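Local coordinates for solute-binding periplasmic protein of iron/siderophore ABC transporter (PDB 6B2Y) that probably captures a chelated transition metal such as iron in the periplasm and delivers it to an ABC transporter for uptake, at residues F219-A224 with L310-I315. Sequence-based numbering, arbitrary orientation.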
ATOM      1  N   PHE A 219     -15.862   6.249  -6.856  1.00 22.86           N
ATOM      2  CA  PHE A 219     -15.909   5.984  -5.425  1.00 21.21           C
ATOM      3  C   PHE A 219     -15.074   4.751  -5.129  1.00 26.51           C
ATOM      4  O   PHE A 219     -15.267   3.706  -5.765  1.00 24.38           O
ATOM      5  CB  PHE A 219     -17.333   5.757  -4.914  1.00 28.91           C
ATOM      6  CG  PHE A 219     -17.390   5.492  -3.435  1.00 28.64           C
ATOM      7  CD1 PHE A 219     -17.111   6.506  -2.530  1.00 29.17           C
ATOM      8  CD2 PHE A 219     -17.665   4.221  -2.947  1.00 30.32           C
ATOM      9  CE1 PHE A 219     -17.134   6.271  -1.164  1.00 27.44           C
ATOM     10  CE2 PHE A 219     -17.691   3.986  -1.576  1.00 29.09           C
ATOM     11  CZ  PHE A 219     -17.427   5.010  -0.692  1.00 30.95           C
ATOM     12  N   ILE A 220     -14.145   4.867  -4.177  1.00 23.58           N
ATOM     13  CA  ILE A 220     -13.366   3.719  -3.714  1.00 24.31           C
ATOM     14  C   ILE A 220     -13.820   3.347  -2.305  1.00 25.11           C
ATOM     15  O   ILE A 220     -13.773   4.165  -1.381  1.00 24.49           O
ATOM     16  CB  ILE A 220     -11.849   3.979  -3.763  1.00 20.64           C
ATOM     17  CG1 ILE A 220     -11.097   2.697  -3.367  1.00 25.03           C
ATOM     18  CG2 ILE A 220     -11.444   5.129  -2.862  1.00 21.57           C
ATOM     19  CD1 ILE A 220      -9.925   2.380  -4.240  1.00 29.58           C
ATOM     20  N   GLU A 221     -14.267   2.105  -2.139  1.00 23.15           N
ATOM     21  CA  GLU A 221     -14.637   1.590  -0.829  1.00 25.21           C
ATOM     22  C   GLU A 221     -13.452   0.788  -0.308  1.00 24.65           C
ATOM     23  O   GLU A 221     -13.193  -0.323  -0.775  1.00 25.18           O
ATOM     24  CB  GLU A 221     -15.899   0.733  -0.907  1.00 25.38           C
ATOM     25  CG  GLU A 221     -16.445   0.422   0.462  1.00 27.12           C
ATOM     26  CD  GLU A 221     -17.602  -0.547   0.430  1.00 29.75           C
ATOM     27  OE1 GLU A 221     -18.005  -1.002   1.516  1.00 33.79           O
ATOM     28  OE2 GLU A 221     -18.097  -0.850  -0.674  1.00 31.44           O
ATOM     29  N   LEU A 222     -12.715   1.367   0.640  1.00 24.00           N
ATOM     30  CA  LEU A 222     -11.564   0.679   1.212  1.00 23.86           C
ATOM     31  C   LEU A 222     -12.007  -0.434   2.164  1.00 23.55           C
ATOM     32  O   LEU A 222     -12.902  -0.251   2.990  1.00 24.95           O
ATOM     33  CB  LEU A 222     -10.669   1.672   1.948  1.00 25.31           C
ATOM     34  CG  LEU A 222     -10.079   2.754   1.048  1.00 21.03           C
ATOM     35  CD1 LEU A 222      -9.398   3.850   1.892  1.00 26.19           C
ATOM     36  CD2 LEU A 222      -9.083   2.128   0.071  1.00 23.80           C
ATOM     37  N   ARG A 223     -11.331  -1.577   2.066  1.00 25.64           N
ATOM     38  CA  ARG A 223     -11.676  -2.758   2.862  1.00 25.66           C
ATOM     39  C   ARG A 223     -13.164  -3.061   2.773  1.00 25.24           C
ATOM     40  O   ARG A 223     -13.833  -3.293   3.782  1.00 22.96           O
ATOM     41  CB  ARG A 223     -11.213  -2.602   4.303  1.00 28.80           C
ATOM     42  CG  ARG A 223      -9.757  -2.164   4.413  1.00 28.22           C
ATOM     43  CD  ARG A 223      -9.356  -1.847   5.844  1.00 37.66           C
ATOM     44  NE  ARG A 223     -10.204  -0.816   6.431  1.00 45.98           N
ATOM     45  CZ  ARG A 223     -10.939  -1.003   7.525  1.00 55.03           C
ATOM     46  NH1 ARG A 223     -11.686  -0.015   8.005  1.00 58.34           N
ATOM     47  NH2 ARG A 223     -10.922  -2.183   8.140  1.00 53.89           N
ATOM     48  N   ALA A 224     -13.685  -3.011   1.547  1.00 23.76           N
ATOM     49  CA  ALA A 224     -15.109  -3.162   1.291  1.00 27.44           C
ATOM     50  C   ALA A 224     -15.649  -4.442   1.909  1.00 25.46           C
ATOM     51  O   ALA A 224     -15.073  -5.521   1.735  1.00 25.13           O
ATOM     52  CB  ALA A 224     -15.359  -3.167  -0.210  1.00 26.34           C
ATOM     53  N   LEU A 310     -20.002  -7.173  -4.599  1.00 31.78           N
ATOM     54  CA  LEU A 310     -20.899  -6.341  -5.392  1.00 30.93           C
ATOM     55  C   LEU A 310     -22.366  -6.687  -5.172  1.00 36.82           C
ATOM     56  O   LEU A 310     -23.235  -5.930  -5.615  1.00 31.65           O
ATOM     57  CB  LEU A 310     -20.566  -6.473  -6.878  1.00 25.52           C
ATOM     58  CG  LEU A 310     -19.190  -6.021  -7.369  1.00 30.95           C
ATOM     59  CD1 LEU A 310     -19.057  -6.308  -8.844  1.00 34.81           C
ATOM     60  CD2 LEU A 310     -18.999  -4.553  -7.088  1.00 30.11           C
ATOM     61  N   GLY A 311     -22.659  -7.810  -4.519  1.00 37.83           N
ATOM     62  CA  GLY A 311     -24.023  -8.206  -4.237  1.00 36.70           C
ATOM     63  C   GLY A 311     -24.575  -7.742  -2.908  1.00 36.77           C
ATOM     64  O   GLY A 311     -25.693  -8.130  -2.550  1.00 34.33           O
ATOM     65  N   ARG A 312     -23.832  -6.923  -2.160  1.00 36.05           N
ATOM     66  CA  ARG A 312     -24.316  -6.421  -0.883  1.00 29.27           C
ATOM     67  C   ARG A 312     -25.448  -5.419  -1.093  1.00 34.99           C
ATOM     68  O   ARG A 312     -25.565  -4.784  -2.143  1.00 34.74           O
ATOM     69  CB  ARG A 312     -23.188  -5.743  -0.094  1.00 33.15           C
ATOM     70  CG  ARG A 312     -22.147  -6.681   0.491  1.00 34.03           C
ATOM     71  CD  ARG A 312     -20.993  -5.883   1.114  1.00 33.30           C
ATOM     72  NE  ARG A 312     -20.272  -5.120   0.099  1.00 32.72           N
ATOM     73  CZ  ARG A 312     -19.824  -3.874   0.268  1.00 30.44           C
ATOM     74  NH1 ARG A 312     -20.011  -3.242   1.412  1.00 31.57           N
ATOM     75  NH2 ARG A 312     -19.192  -3.259  -0.721  1.00 27.50           N
ATOM     76  N   LYS A 313     -26.283  -5.277  -0.066  1.00 36.09           N
ATOM     77  CA  LYS A 313     -27.390  -4.334  -0.136  1.00 34.42           C
ATOM     78  C   LYS A 313     -26.871  -2.914  -0.325  1.00 39.00           C
ATOM     79  O   LYS A 313     -25.773  -2.567   0.118  1.00 34.92           O
ATOM     80  CB  LYS A 313     -28.243  -4.409   1.125  1.00 37.00           C
ATOM     81  CG  LYS A 313     -28.797  -5.793   1.422  1.00 41.97           C
ATOM     82  CD  LYS A 313     -29.891  -5.754   2.489  1.00 46.66           C
ATOM     83  CE  LYS A 313     -31.277  -6.117   1.917  1.00 43.64           C
ATOM     84  NZ  LYS A 313     -31.742  -5.220   0.803  1.00 37.14           N
ATOM     85  N   GLY A 314     -27.681  -2.085  -0.989  1.00 38.50           N
ATOM     86  CA  GLY A 314     -27.327  -0.700  -1.245  1.00 32.88           C
ATOM     87  C   GLY A 314     -26.348  -0.569  -2.390  1.00 38.61           C
ATOM     88  O   GLY A 314     -26.655   0.045  -3.417  1.00 33.16           O
ATOM     89  N   ILE A 315     -25.167  -1.173  -2.217  1.00 31.76           N
ATOM     90  CA  ILE A 315     -24.155  -1.210  -3.269  1.00 33.52           C
ATOM     91  C   ILE A 315     -24.721  -1.788  -4.565  1.00 32.84           C
ATOM     92  O   ILE A 315     -24.406  -1.311  -5.662  1.00 30.22           O
ATOM     93  CB  ILE A 315     -22.926  -2.003  -2.777  1.00 31.74           C
ATOM     94  CG1 ILE A 315     -22.357  -1.368  -1.503  1.00 34.73           C
ATOM     95  CG2 ILE A 315     -21.881  -2.161  -3.875  1.00 32.74           C
ATOM     96  CD1 ILE A 315     -21.676  -0.021  -1.712  1.00 33.06           C
TER
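Glu221 and Arg312 reach for each other from opposite directions and close an end-on, two-pronged salt bridge, a worked example of how a charge pair with a buried carboxylate can join a strand to a loop far along the chain. Glu221, on strand 217-221 of a mixed sheet, is stretched out, with CG anti to the backbone N (chi1 -169°). Arg312, in the loop after helix 299-310, bends at chi3 (-64°) to present both terminal nitrogens. The two bonds are unequal: NH2 of Arg312 lies 2.6 Å from OE2 of Glu221, nearly straight and within the guanidinium plane, whereas NH1 of Arg312 sits 3.0 Å from OE1 of Glu221 along a more bent path. OE1 offers its syn lone pair; NH2 meets OE2 on the syn side but out of the carboxylate plane, in keeping with the 36° twist between the groups. Ile315 sets CG1 over one guanidinium face, 3.7 Å above the plane but toward its rim. Ala224 CB, closing the type II turn 221-224, lies 3.9 Å from Arg312 NH2. Tyr276 OH, from neighbouring strand 275-280, also hydrogen-bonds to Glu221 OE2, and Arg312 NE to Ile309 O. Thus gripped, the buried carboxylate probably stays ionised.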